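Local structure of TetR-family transcriptional regulator (Pectobacterium atrosepticum, 2HYT) at residues A[73-78]-A[93-98]; A[159-164]-A[183-188]; A[15-20]-A[47-52]; A[51-56]-A[60-65]. The protein probably binds DNA through an N-terminal helix-turn-helix domain and regulates transcription as a dimeric TetR-family regulator. All coordinates share one frame; numbering follows the deposited sequence. Where two conformers were deposited one is given.

Contact 1. Residues A[73-78]-A[93-98]. With EDO (1,2-ethanediol), chain E; EDO (1,2-ethanediol), chain D.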
loop_
_atom_site.group_PDB
_atom_site.type_symbol
_atom_site.label_atom_id
_atom_site.label_comp_id
_atom_site.label_asym_id
_atom_site.label_seq_id
_atom_site.Cartn_x
_atom_site.Cartn_y
_atom_site.Cartn_z
ATOM N N GLU A 73 -2.076 -2.252 -19.410
ATOM C CA GLU A 73 -1.792 -2.327 -20.852
ATOM C C GLU A 73 -0.744 -1.303 -21.262
ATOM O O GLU A 73 0.202 -1.617 -21.995
ATOM C CB GLU A 73 -3.081 -2.076 -21.641
ATOM C CG GLU A 73 -2.909 -2.179 -23.129
ATOM C CD GLU A 73 -4.255 -2.219 -23.859
ATOM O OE1 GLU A 73 -5.225 -2.765 -23.284
ATOM O OE2 GLU A 73 -4.316 -1.726 -25.007
ATOM N N ARG A 74 -0.890 -0.089 -20.758
ATOM C CA ARG A 74 0.014 1.006 -21.107
ATOM C C ARG A 74 1.458 0.732 -20.606
ATOM O O ARG A 74 2.474 0.942 -21.300
ATOM C CB ARG A 74 -0.501 2.317 -20.517
ATOM C CG ARG A 74 -1.704 2.871 -21.247
ATOM C CD ARG A 74 -2.254 4.104 -20.502
ATOM N NE ARG A 74 -1.272 5.175 -20.411
ATOM C CZ ARG A 74 -1.434 6.290 -19.697
ATOM N NH1 ARG A 74 -2.520 6.491 -18.992
ATOM N NH2 ARG A 74 -0.463 7.175 -19.655
ATOM N N LEU A 75 1.537 0.221 -19.391
ATOM C CA LEU A 75 2.794 -0.045 -18.755
ATOM C C LEU A 75 3.511 -1.240 -19.397
ATOM O O LEU A 75 4.728 -1.189 -19.623
ATOM C CB LEU A 75 2.600 -0.262 -17.262
ATOM C CG LEU A 75 2.169 0.997 -16.521
ATOM C CD1 LEU A 75 1.563 0.552 -15.197
ATOM C CD2 LEU A 75 3.318 2.005 -16.353
ATOM N N GLN A 76 2.762 -2.315 -19.677
ATOM C CA GLN A 76 3.331 -3.479 -20.350
ATOM C C GLN A 76 3.879 -3.062 -21.709
ATOM O O GLN A 76 4.961 -3.529 -22.119
ATOM C CB GLN A 76 2.279 -4.550 -20.497
ATOM C CG GLN A 76 2.780 -5.833 -21.208
ATOM C CD GLN A 76 3.779 -6.593 -20.366
ATOM O OE1 GLN A 76 3.536 -6.872 -19.175
ATOM N NE2 GLN A 76 4.889 -6.974 -20.983
ATOM N N ALA A 77 3.174 -2.173 -22.408
ATOM C CA ALA A 77 3.640 -1.705 -23.714
ATOM C C ALA A 77 4.962 -0.945 -23.691
ATOM O O ALA A 77 5.737 -1.004 -24.644
ATOM C CB ALA A 77 2.592 -0.871 -24.386
ATOM N N ILE A 78 5.221 -0.194 -22.629
ATOM C CA ILE A 78 6.481 0.498 -22.507
ATOM C C ILE A 78 7.614 -0.512 -22.473
ATOM O O ILE A 78 8.628 -0.352 -23.184
ATOM C CB ILE A 78 6.501 1.396 -21.244
ATOM C CG1 ILE A 78 5.545 2.569 -21.396
ATOM C CG2 ILE A 78 7.952 1.839 -20.932
ATOM C CD1 ILE A 78 5.311 3.381 -20.089
ATOM N N CYS A 93 8.704 2.161 -14.788
ATOM C CA CYS A 93 8.601 2.604 -13.404
ATOM C C CYS A 93 8.308 4.113 -13.306
ATOM O O CYS A 93 7.407 4.536 -12.540
ATOM C CB CYS A 93 9.841 2.243 -12.594
ATOM S SG CYS A 93 10.122 0.483 -12.355
ATOM N N ARG A 94 9.024 4.926 -14.076
ATOM C CA ARG A 94 8.759 6.372 -14.071
ATOM C C ARG A 94 7.341 6.689 -14.555
ATOM O O ARG A 94 6.678 7.582 -14.040
ATOM C CB ARG A 94 9.753 7.089 -14.949
ATOM C CG ARG A 94 11.145 7.135 -14.366
ATOM C CD ARG A 94 12.039 8.139 -15.130
ATOM N NE ARG A 94 12.125 7.840 -16.567
ATOM C CZ ARG A 94 13.112 7.157 -17.154
ATOM N NH1 ARG A 94 14.135 6.675 -16.464
ATOM N NH2 ARG A 94 13.065 6.965 -18.463
ATOM N N ALA A 95 6.892 5.957 -15.572
ATOM C CA ALA A 95 5.561 6.178 -16.147
ATOM C C ALA A 95 4.437 5.945 -15.126
ATOM O O ALA A 95 3.439 6.685 -15.078
ATOM C CB ALA A 95 5.378 5.306 -17.380
ATOM N N TYR A 96 4.630 4.971 -14.238
ATOM C CA TYR A 96 3.703 4.728 -13.159
ATOM C C TYR A 96 3.536 5.967 -12.264
ATOM O O TYR A 96 2.408 6.344 -11.862
ATOM C CB TYR A 96 4.144 3.515 -12.343
ATOM C CG TYR A 96 3.120 3.091 -11.357
ATOM C CD1 TYR A 96 3.036 3.727 -10.105
ATOM C CD2 TYR A 96 2.217 2.064 -11.635
ATOM C CE1 TYR A 96 2.052 3.339 -9.186
ATOM C CE2 TYR A 96 1.257 1.679 -10.708
ATOM C CZ TYR A 96 1.182 2.340 -9.481
ATOM O OH TYR A 96 0.270 2.019 -8.491
ATOM N N LEU A 97 4.652 6.597 -11.933
ATOM C CA LEU A 97 4.613 7.832 -11.165
ATOM C C LEU A 97 4.012 8.991 -11.962
ATOM O O LEU A 97 3.239 9.790 -11.412
ATOM C CB LEU A 97 6.007 8.219 -10.694
ATOM C CG LEU A 97 6.719 7.219 -9.783
ATOM C CD1 LEU A 97 7.989 7.857 -9.199
ATOM C CD2 LEU A 97 5.802 6.722 -8.652
ATOM N N GLU A 98 4.390 9.096 -13.231
ATOM C CA GLU A 98 3.861 10.147 -14.136
ATOM C C GLU A 98 2.334 10.052 -14.250
ATOM O O GLU A 98 1.650 11.086 -14.334
ATOM C CB GLU A 98 4.502 10.038 -15.514
ATOM C CG GLU A 98 5.940 10.448 -15.499
ATOM C CD GLU A 98 6.727 10.072 -16.746
ATOM O OE1 GLU A 98 6.248 9.277 -17.591
ATOM O OE2 GLU A 98 7.863 10.589 -16.850
HETATM C C1 EDO E . 2.285 7.392 -19.074
HETATM O O1 EDO E . 2.856 6.578 -20.110
HETATM C C2 EDO E . 3.309 8.133 -18.246
HETATM O O2 EDO E . 3.542 9.427 -18.821
HETATM C C1 EDO D . -6.202 4.877 -17.759
HETATM O O1 EDO D . -5.125 4.841 -18.707
HETATM C C2 EDO D . -6.993 6.152 -18.061
HETATM O O2 EDO D . -7.085 6.991 -16.918
#

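Contact 2. Residues A[159-164]-A[183-188]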
loop_
_atom_site.group_PDB
_atom_site.type_symbol
_atom_site.label_atom_id
_atom_site.label_comp_id
_atom_site.label_asym_id
_atom_site.label_seq_id
_atom_site.Cartn_x
_atom_site.Cartn_y
_atom_site.Cartn_z
ATOM N N GLY A 159 5.475 -1.923 -4.505
ATOM C CA GLY A 159 5.124 -1.205 -3.284
ATOM C C GLY A 159 5.680 0.207 -3.273
ATOM O O GLY A 159 5.004 1.165 -2.894
ATOM N N SER A 160 6.923 0.355 -3.712
ATOM C CA SER A 160 7.544 1.682 -3.713
ATOM C C SER A 160 6.765 2.630 -4.619
ATOM O O SER A 160 6.498 3.789 -4.266
ATOM C CB SER A 160 9.006 1.585 -4.138
ATOM O OG SER A 160 9.214 1.350 -5.530
ATOM N N LEU A 161 6.407 2.115 -5.785
ATOM C CA LEU A 161 5.761 2.930 -6.818
ATOM C C LEU A 161 4.363 3.300 -6.388
ATOM O O LEU A 161 3.942 4.426 -6.562
ATOM C CB LEU A 161 5.714 2.175 -8.134
ATOM C CG LEU A 161 7.056 1.885 -8.792
ATOM C CD1 LEU A 161 6.850 0.996 -10.063
ATOM C CD2 LEU A 161 7.769 3.167 -9.161
ATOM N N ALA A 162 3.622 2.333 -5.833
ATOM C CA ALA A 162 2.270 2.567 -5.387
ATOM C C ALA A 162 2.240 3.631 -4.308
ATOM O O ALA A 162 1.410 4.559 -4.338
ATOM C CB ALA A 162 1.680 1.249 -4.860
ATOM N N GLU A 163 3.182 3.572 -3.371
ATOM C CA GLU A 163 3.185 4.555 -2.295
ATOM C C GLU A 163 3.612 5.946 -2.782
ATOM O O GLU A 163 3.030 6.976 -2.385
ATOM C CB GLU A 163 4.130 4.107 -1.165
ATOM C CG GLU A 163 3.879 4.785 0.142
ATOM C CD GLU A 163 2.500 4.434 0.739
ATOM O OE1 GLU A 163 1.850 3.431 0.302
ATOM O OE2 GLU A 163 2.060 5.208 1.613
ATOM N N ALA A 164 4.644 5.966 -3.604
ATOM C CA ALA A 164 5.122 7.231 -4.163
ATOM C C ALA A 164 4.020 7.902 -5.000
ATOM O O ALA A 164 3.883 9.115 -4.975
ATOM C CB ALA A 164 6.404 7.022 -4.941
ATOM N N ALA A 183 13.465 11.238 -9.163
ATOM C CA ALA A 183 14.899 11.302 -8.829
ATOM C C ALA A 183 15.232 10.313 -7.727
ATOM O O ALA A 183 16.274 9.689 -7.760
ATOM C CB ALA A 183 15.316 12.716 -8.426
ATOM N N ALA A 184 14.375 10.214 -6.711
ATOM C CA ALA A 184 14.643 9.282 -5.597
ATOM C C ALA A 184 14.554 7.830 -6.122
ATOM O O ALA A 184 15.358 6.970 -5.783
ATOM C CB ALA A 184 13.652 9.521 -4.480
ATOM N N LEU A 185 13.540 7.574 -6.941
ATOM C CA LEU A 185 13.350 6.243 -7.526
ATOM C C LEU A 185 14.624 5.758 -8.235
ATOM O O LEU A 185 15.026 4.583 -8.124
ATOM C CB LEU A 185 12.183 6.281 -8.493
ATOM C CG LEU A 185 11.919 5.014 -9.303
ATOM C CD1 LEU A 185 11.477 3.849 -8.402
ATOM C CD2 LEU A 185 10.844 5.331 -10.365
ATOM N N GLU A 186 15.243 6.653 -8.986
ATOM C CA GLU A 186 16.446 6.301 -9.738
ATOM C C GLU A 186 17.560 5.788 -8.814
ATOM O O GLU A 186 18.295 4.881 -9.176
ATOM C CB GLU A 186 16.948 7.466 -10.597
ATOM C CG GLU A 186 15.990 7.916 -11.697
ATOM C CD GLU A 186 15.842 6.956 -12.878
ATOM O OE1 GLU A 186 16.260 5.767 -12.828
ATOM O OE2 GLU A 186 15.252 7.421 -13.881
ATOM N N LEU A 187 17.689 6.355 -7.605
ATOM C CA LEU A 187 18.666 5.870 -6.641
ATOM C C LEU A 187 18.326 4.480 -6.147
ATOM O O LEU A 187 19.198 3.645 -5.936
ATOM C CB LEU A 187 18.734 6.794 -5.414
ATOM C CG LEU A 187 19.255 8.185 -5.675
ATOM C CD1 LEU A 187 19.142 8.910 -4.312
ATOM C CD2 LEU A 187 20.711 8.156 -6.209
ATOM N N LEU A 188 17.050 4.223 -5.905
ATOM C CA LEU A 188 16.679 2.855 -5.525
ATOM C C LEU A 188 16.916 1.846 -6.633
ATOM O O LEU A 188 17.344 0.708 -6.399
ATOM C CB LEU A 188 15.223 2.765 -5.145
ATOM C CG LEU A 188 14.814 3.154 -3.738
ATOM C CD1 LEU A 188 13.343 2.865 -3.630
ATOM C CD2 LEU A 188 15.626 2.401 -2.665
#

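Contact 3. Residues A[15-20]-A[47-52]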
loop_
_atom_site.group_PDB
_atom_site.type_symbol
_atom_site.label_atom_id
_atom_site.label_comp_id
_atom_site.label_asym_id
_atom_site.label_seq_id
_atom_site.Cartn_x
_atom_site.Cartn_y
_atom_site.Cartn_z
ATOM N N ALA A 15 -21.072 -1.857 -19.622
ATOM C CA ALA A 15 -19.913 -1.133 -20.190
ATOM C C ALA A 15 -20.228 0.321 -20.576
ATOM O O ALA A 15 -19.392 1.246 -20.341
ATOM C CB ALA A 15 -19.365 -1.946 -21.418
ATOM N N THR A 16 -21.411 0.561 -21.167
ATOM C CA THR A 16 -21.824 1.938 -21.497
ATOM C C THR A 16 -22.011 2.767 -20.226
ATOM O O THR A 16 -21.619 3.913 -20.167
ATOM C CB THR A 16 -23.078 2.001 -22.416
ATOM O OG1 THR A 16 -24.263 1.856 -21.621
ATOM C CG2 THR A 16 -22.989 0.903 -23.520
ATOM N N LEU A 17 -22.604 2.149 -19.194
ATOM C CA LEU A 17 -22.840 2.895 -17.949
ATOM C C LEU A 17 -21.528 3.247 -17.264
ATOM O O LEU A 17 -21.353 4.313 -16.736
ATOM C CB LEU A 17 -23.731 2.115 -17.007
ATOM C CG LEU A 17 -25.145 1.912 -17.491
ATOM C CD1 LEU A 17 -25.821 0.827 -16.611
ATOM C CD2 LEU A 17 -25.923 3.216 -17.488
ATOM N N LEU A 18 -20.580 2.328 -17.340
ATOM C CA LEU A 18 -19.283 2.532 -16.733
ATOM C C LEU A 18 -18.528 3.662 -17.436
ATOM O O LEU A 18 -17.943 4.525 -16.790
ATOM C CB LEU A 18 -18.474 1.215 -16.752
ATOM C CG LEU A 18 -17.374 1.118 -15.705
ATOM C CD1 LEU A 18 -18.063 0.975 -14.345
ATOM C CD2 LEU A 18 -16.383 -0.090 -16.006
ATOM N N ALA A 19 -18.577 3.691 -18.766
ATOM C CA ALA A 19 -17.896 4.701 -19.535
ATOM C C ALA A 19 -18.508 6.061 -19.230
ATOM O O ALA A 19 -17.803 7.070 -19.049
ATOM C CB ALA A 19 -17.982 4.381 -21.071
ATOM N N THR A 20 -19.849 6.085 -19.157
ATOM C CA THR A 20 -20.537 7.356 -18.840
ATOM C C THR A 20 -20.227 7.819 -17.447
ATOM O O THR A 20 -19.966 8.995 -17.221
ATOM C CB THR A 20 -22.044 7.200 -19.011
ATOM O OG1 THR A 20 -22.280 7.016 -20.393
ATOM C CG2 THR A 20 -22.825 8.449 -18.475
ATOM N N GLY A 47 -32.946 3.907 -11.706
ATOM C CA GLY A 47 -32.595 2.564 -11.242
ATOM C C GLY A 47 -31.563 1.794 -12.033
ATOM O O GLY A 47 -31.050 0.785 -11.556
ATOM N N ALA A 48 -31.163 2.284 -13.210
ATOM C CA ALA A 48 -30.219 1.521 -14.023
ATOM C C ALA A 48 -28.884 1.277 -13.310
ATOM O O ALA A 48 -28.330 0.146 -13.306
ATOM C CB ALA A 48 -30.012 2.254 -15.367
ATOM N N LEU A 49 -28.331 2.347 -12.754
ATOM C CA LEU A 49 -27.049 2.264 -12.041
ATOM C C LEU A 49 -27.151 1.367 -10.800
ATOM O O LEU A 49 -26.270 0.553 -10.560
ATOM C CB LEU A 49 -26.560 3.650 -11.637
ATOM C CG LEU A 49 -26.152 4.612 -12.743
ATOM C CD1 LEU A 49 -25.894 6.008 -12.154
ATOM C CD2 LEU A 49 -24.958 4.079 -13.470
ATOM N N TYR A 50 -28.240 1.480 -10.023
ATOM C CA TYR A 50 -28.393 0.575 -8.888
ATOM C C TYR A 50 -28.519 -0.891 -9.342
ATOM O O TYR A 50 -27.934 -1.811 -8.750
ATOM C CB TYR A 50 -29.576 0.929 -8.024
ATOM C CG TYR A 50 -29.417 2.241 -7.292
ATOM C CD1 TYR A 50 -28.356 2.424 -6.415
ATOM C CD2 TYR A 50 -30.313 3.250 -7.455
ATOM C CE1 TYR A 50 -28.197 3.597 -5.721
ATOM C CE2 TYR A 50 -30.160 4.439 -6.757
ATOM C CZ TYR A 50 -29.098 4.599 -5.917
ATOM O OH TYR A 50 -28.958 5.768 -5.206
ATOM N N HIS A 51 -29.249 -1.112 -10.409
ATOM C CA HIS A 51 -29.421 -2.468 -10.924
ATOM C C HIS A 51 -28.118 -3.136 -11.340
ATOM O O HIS A 51 -27.845 -4.291 -11.026
ATOM C CB HIS A 51 -30.333 -2.383 -12.130
ATOM C CG HIS A 51 -30.622 -3.688 -12.764
ATOM N ND1 HIS A 51 -31.277 -4.700 -12.091
ATOM C CD2 HIS A 51 -30.456 -4.124 -14.036
ATOM C CE1 HIS A 51 -31.441 -5.729 -12.909
ATOM N NE2 HIS A 51 -30.968 -5.402 -14.095
ATOM N N HIS A 52 -27.254 -2.362 -12.011
ATOM C CA HIS A 52 -25.978 -2.919 -12.430
ATOM C C HIS A 52 -24.876 -2.972 -11.356
ATOM O O HIS A 52 -24.029 -3.887 -11.383
ATOM C CB HIS A 52 -25.447 -2.178 -13.673
ATOM C CG HIS A 52 -26.170 -2.542 -14.924
ATOM N ND1 HIS A 52 -25.727 -3.529 -15.783
ATOM C CD2 HIS A 52 -27.328 -2.084 -15.431
ATOM C CE1 HIS A 52 -26.564 -3.616 -16.802
ATOM N NE2 HIS A 52 -27.567 -2.783 -16.590
#

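Contact 4. Residues A[51-56]-A[60-65]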
loop_
_atom_site.group_PDB
_atom_site.type_symbol
_atom_site.label_atom_id
_atom_site.label_comp_id
_atom_site.label_asym_id
_atom_site.label_seq_id
_atom_site.Cartn_x
_atom_site.Cartn_y
_atom_site.Cartn_z
ATOM N N HIS A 51 -29.249 -1.112 -10.409
ATOM C CA HIS A 51 -29.421 -2.468 -10.924
ATOM C C HIS A 51 -28.118 -3.136 -11.340
ATOM O O HIS A 51 -27.845 -4.291 -11.026
ATOM C CB HIS A 51 -30.333 -2.383 -12.130
ATOM C CG HIS A 51 -30.622 -3.688 -12.764
ATOM N ND1 HIS A 51 -31.277 -4.700 -12.091
ATOM C CD2 HIS A 51 -30.456 -4.124 -14.036
ATOM C CE1 HIS A 51 -31.441 -5.729 -12.909
ATOM N NE2 HIS A 51 -30.968 -5.402 -14.095
ATOM N N HIS A 52 -27.254 -2.362 -12.011
ATOM C CA HIS A 52 -25.978 -2.919 -12.430
ATOM C C HIS A 52 -24.876 -2.972 -11.356
ATOM O O HIS A 52 -24.029 -3.887 -11.383
ATOM C CB HIS A 52 -25.447 -2.178 -13.673
ATOM C CG HIS A 52 -26.170 -2.542 -14.924
ATOM N ND1 HIS A 52 -25.727 -3.529 -15.783
ATOM C CD2 HIS A 52 -27.328 -2.084 -15.431
ATOM C CE1 HIS A 52 -26.564 -3.616 -16.802
ATOM N NE2 HIS A 52 -27.567 -2.783 -16.590
ATOM N N PHE A 53 -24.805 -1.963 -10.477
ATOM C CA PHE A 53 -23.667 -1.806 -9.589
ATOM C C PHE A 53 -23.992 -1.891 -8.089
ATOM O O PHE A 53 -23.082 -1.980 -7.283
ATOM C CB PHE A 53 -22.971 -0.475 -9.904
ATOM C CG PHE A 53 -22.537 -0.361 -11.347
ATOM C CD1 PHE A 53 -21.452 -1.059 -11.819
ATOM C CD2 PHE A 53 -23.280 0.361 -12.252
ATOM C CE1 PHE A 53 -21.080 -0.989 -13.148
ATOM C CE2 PHE A 53 -22.880 0.468 -13.572
ATOM C CZ PHE A 53 -21.816 -0.250 -14.030
ATOM N N GLY A 54 -25.268 -1.840 -7.721
ATOM C CA GLY A 54 -25.674 -2.014 -6.324
ATOM C C GLY A 54 -25.677 -0.710 -5.556
ATOM O O GLY A 54 -26.691 -0.270 -5.018
ATOM N N ASP A 55 -24.488 -0.108 -5.492
ATOM C CA ASP A 55 -24.276 1.185 -4.800
ATOM C C ASP A 55 -23.161 1.956 -5.438
ATOM O O ASP A 55 -22.491 1.465 -6.333
ATOM C CB ASP A 55 -24.033 0.976 -3.280
ATOM C CG ASP A 55 -22.832 0.099 -2.946
ATOM O OD1 ASP A 55 -22.046 -0.331 -3.822
ATOM O OD2 ASP A 55 -22.642 -0.156 -1.710
ATOM N N LYS A 56 -22.940 3.176 -4.948
ATOM C CA LYS A 56 -21.888 4.033 -5.496
ATOM C C LYS A 56 -20.519 3.417 -5.342
ATOM O O LYS A 56 -19.721 3.464 -6.253
ATOM C CB LYS A 56 -21.950 5.435 -4.840
ATOM C CG LYS A 56 -21.166 6.506 -5.579
ATOM C CD LYS A 56 -21.258 7.813 -4.817
ATOM C CE LYS A 56 -20.545 8.899 -5.568
ATOM N NZ LYS A 56 -20.485 10.090 -4.723
ATOM N N LEU A 60 -17.803 2.681 -8.232
ATOM C CA LEU A 60 -16.410 3.109 -8.137
ATOM C C LEU A 60 -15.457 1.915 -8.343
ATOM O O LEU A 60 -14.476 2.011 -9.096
ATOM C CB LEU A 60 -16.098 3.785 -6.812
ATOM C CG LEU A 60 -14.661 4.305 -6.661
ATOM C CD1 LEU A 60 -14.282 5.361 -7.709
ATOM C CD2 LEU A 60 -14.431 4.801 -5.210
ATOM N N ALA A 61 -15.730 0.784 -7.697
ATOM C CA ALA A 61 -14.861 -0.393 -7.858
ATOM C C ALA A 61 -14.796 -0.837 -9.299
ATOM O O ALA A 61 -13.709 -1.173 -9.836
ATOM C CB ALA A 61 -15.308 -1.528 -6.928
ATOM N N ALA A 62 -15.936 -0.762 -9.982
ATOM C CA ALA A 62 -16.004 -1.209 -11.346
ATOM C C ALA A 62 -15.212 -0.279 -12.273
ATOM O O ALA A 62 -14.606 -0.719 -13.218
ATOM C CB ALA A 62 -17.472 -1.343 -11.808
ATOM N N VAL A 63 -15.312 1.026 -12.033
ATOM C CA VAL A 63 -14.538 2.043 -12.743
ATOM C C VAL A 63 -13.053 1.807 -12.517
ATOM O O VAL A 63 -12.270 1.816 -13.478
ATOM C CB VAL A 63 -14.942 3.433 -12.282
ATOM C CG1 VAL A 63 -13.925 4.472 -12.718
ATOM C CG2 VAL A 63 -16.401 3.779 -12.799
ATOM N N VAL A 64 -12.670 1.605 -11.256
ATOM C CA VAL A 64 -11.253 1.337 -10.920
ATOM C C VAL A 64 -10.709 0.092 -11.656
ATOM O O VAL A 64 -9.612 0.148 -12.235
ATOM C CB VAL A 64 -11.056 1.229 -9.409
ATOM C CG1 VAL A 64 -9.722 0.602 -9.075
ATOM C CG2 VAL A 64 -11.224 2.624 -8.747
ATOM N N GLU A 65 -11.471 -0.995 -11.676
ATOM C CA GLU A 65 -11.088 -2.196 -12.407
ATOM C C GLU A 65 -10.760 -1.882 -13.877
ATOM O O GLU A 65 -9.756 -2.374 -14.414
ATOM C CB GLU A 65 -12.166 -3.256 -12.296
ATOM C CG GLU A 65 -11.909 -4.497 -13.126
ATOM C CD GLU A 65 -13.010 -5.536 -12.995
ATOM O OE1 GLU A 65 -14.213 -5.162 -12.953
ATOM O OE2 GLU A 65 -12.668 -6.736 -13.000
#

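Contact 1. Residues A[73-78]-A[93-98]
Leu75 divides its two methyl groups between Tyr96 and Ala95 of the facing helix: CD1 meets the rim of the Tyr96 ring at CD2, 3.9 Å away and close to the ring plane, while CD2 lies 4.0 Å from Ala95 CB and also rests against the backbone N of Tyr96. The aromatic group is therefore approached at its edge, and no methyl of Leu75 is stacked on a face. With CG anti to the backbone N (chi1 -171°), the Tyr96 ring is carried to the side where Leu75 CD1 meets it. One turn further along, Ile78 reaches across with CD1, which comes to 3.3 Å from Ala95 CB, tighter than ordinary carbon contact. The small alanine thus receives both aliphatic side chains, and Leu75 and Ala95 are also the closest pair of CA atoms, at 7.3 Å. The two helical segments run nearly antiparallel, at 151°, with axes 10.0 Å apart.

Polar groups border this apolar seam. Arg74 NH1 donates to O1 of a 1,2-ethanediol (chain D) at 3.1 Å, with the acceptor in the guanidinium plane, and Arg74 NH2 forms a salt bridge with Glu102. A second ethanediol (chain E) gives its O2 hydroxyl to Glu98 OE1 at 3.0 Å. No hydrogen bond joins the two segments directly, so helices 56-81 and 85-98 meet here through aliphatic and aromatic-edge packing, with charged groups kept to the border.

Contact 2. Residues A[159-164]-A[183-188]
Leu161 and Leu185 make the closest contact: CD2 of Leu161 is 3.8 Å from CD1 of Leu185 and 3.9 Å from its CD2, so a single methyl faces both branches of the opposing leucine. The two side chains cross at about a right angle. Leu185 offers its fork in this way with CG anti to the backbone N (chi1 174°). Beside this pair, Ser160 OG approaches Leu185 CD1 at 4.4 Å, a loose contact without polar character. The hydroxyl is bonded instead to the carbonyl oxygen of Ile157 in its own helix, which satisfies a polar group in a buried, otherwise apolar setting.

Further out, the leucine pair is backed by helix 85-98, where Cys93 touches both Leu161 and Leu185. Glu186, next to Leu185, is held by salt bridges to Arg90 and Arg94 of that same helix. On the dimer side, Ala164 and Ala184 both pack on Leu156 of the second subunit, and Leu188 packs on Leu192 of that subunit. Helices 150-170 and 174-190 thus meet each other while both also touch the partner chain, an architecture typical of the C-terminal dimerisation domain of TetR-family regulators, in which the last two long helices build a four-helix bundle with their mates.

Contact 3. Residues A[15-20]-A[47-52]
Leu17 and His52 both place CG anti to the carbonyl carbon, beside the backbone N (chi1 -75° for His52), and these torsions turn the leucine branch and the imidazole ring toward each other between the two helices. The His52 ring turns a face to Leu17, whose CD1 sits 3.9 Å from the ring centroid and 29° off the ring normal. This is a CH-pi contact over the face. The methyl lies nearest the carbon side of the imidazole, 3.5 Å from His52 CD2, and the two side chains cross at about a right angle. The carbonyl oxygen of Ala48, one turn earlier in the same helix, lies at the edge of the His52 ring and in its plane.

The other branch of Leu17 serves a different neighbour: CD2 comes to 4.2 Å from Leu49 CD2, an ordinary methyl-methyl contact. Leu17 CD1 is also 4.2 Å from the backbone O of Ala48, so one side chain spans a full turn of the facing helix, from Ala48 to His52. No hydrogen bond crosses between the segments.

The helical segments cross at 116°, with axes 10.9 Å apart. Residues 47-52 belong to the predicted helix-turn-helix, and helix 48-53 probably corresponds to the recognition helix, as in other TetR-family proteins. Helix 7-28 packs against it through Leu17, and Arg14 from that helix bonds to the carbonyl oxygen of His52. Leu49 also packs on Met35 and Thr39 of helix 35-42, and both Leu17 and Leu49 touch Leu44 in the loop between helices 35-42 and 48-53.

Contact 4. Residues A[51-56]-A[60-65]
The chain leaves helix 48-53 at Gly54, with phi at 88°, and enters helix 56-81 after Asp55; Lys56 O accepts the amide of Leu60 in the first turn. That bond measures 2.9 Å from Leu60 N to Lys56 O and is nearly straight, with an angle of 170° at the hydrogen; it is a regular first-turn helical bond.

The side-chain contact lies between Phe53 and Ala62. Ala62 CB is 3.9 Å from Phe53 CE1 and 4.0 Å from Phe53 CD1, approaching the CD1-CE1 bond of the ring obliquely. Phe53 sends CG anti to its carbonyl carbon (chi1 -57°), and this turns the ring back toward the second helix. His52 CB lies 3.6 Å above one face of the Phe53 ring, offset toward the rim, and Arg14 of helix 7-28 also touches this phenylalanine.

At the start of the second helix, Asp55 is the N-cap: its OD1 accepts the backbone N of Gly58. Lys56 extends fully and takes its ammonium to Tyr30, where NZ bonds to the carbonyl oxygen and also makes a cation-pi contact with the ring. Leu60 and Val63 turn to Ile108 of helix 103-117. The chemistry divides cleanly: backbone bonds and the capping carboxylate define the start of the helix, whereas apolar packing of Phe53 on Ala62 ties the end of the predicted helix-turn-helix to the helix that follows it.

Contacts 3 and 4 share His51 and His52, lie 8 Å apart between centres, and touch: Leu17 CB is 3.9 Å from Phe53 CE2. Together they join three helices of the probable DNA-binding domain. Contacts 1 and 2, with centres 13 Å apart, form a second cluster, in which helix 56-81 meets helices assigned to the C-terminal domain family; the salt bridge from Arg94 NH1 to Glu186 OE2, at 2.9 Å, links them. Helix 56-81 connects the clusters, carrying both contact 4 and contact 1, whose centres are 25 Å apart. Contacts 2 and 3 lie farthest apart, 36 Å between centres, on opposite sides of the chain's centre, with the dimer interface beside contact 2 and the predicted helix-turn-helix at contact 3.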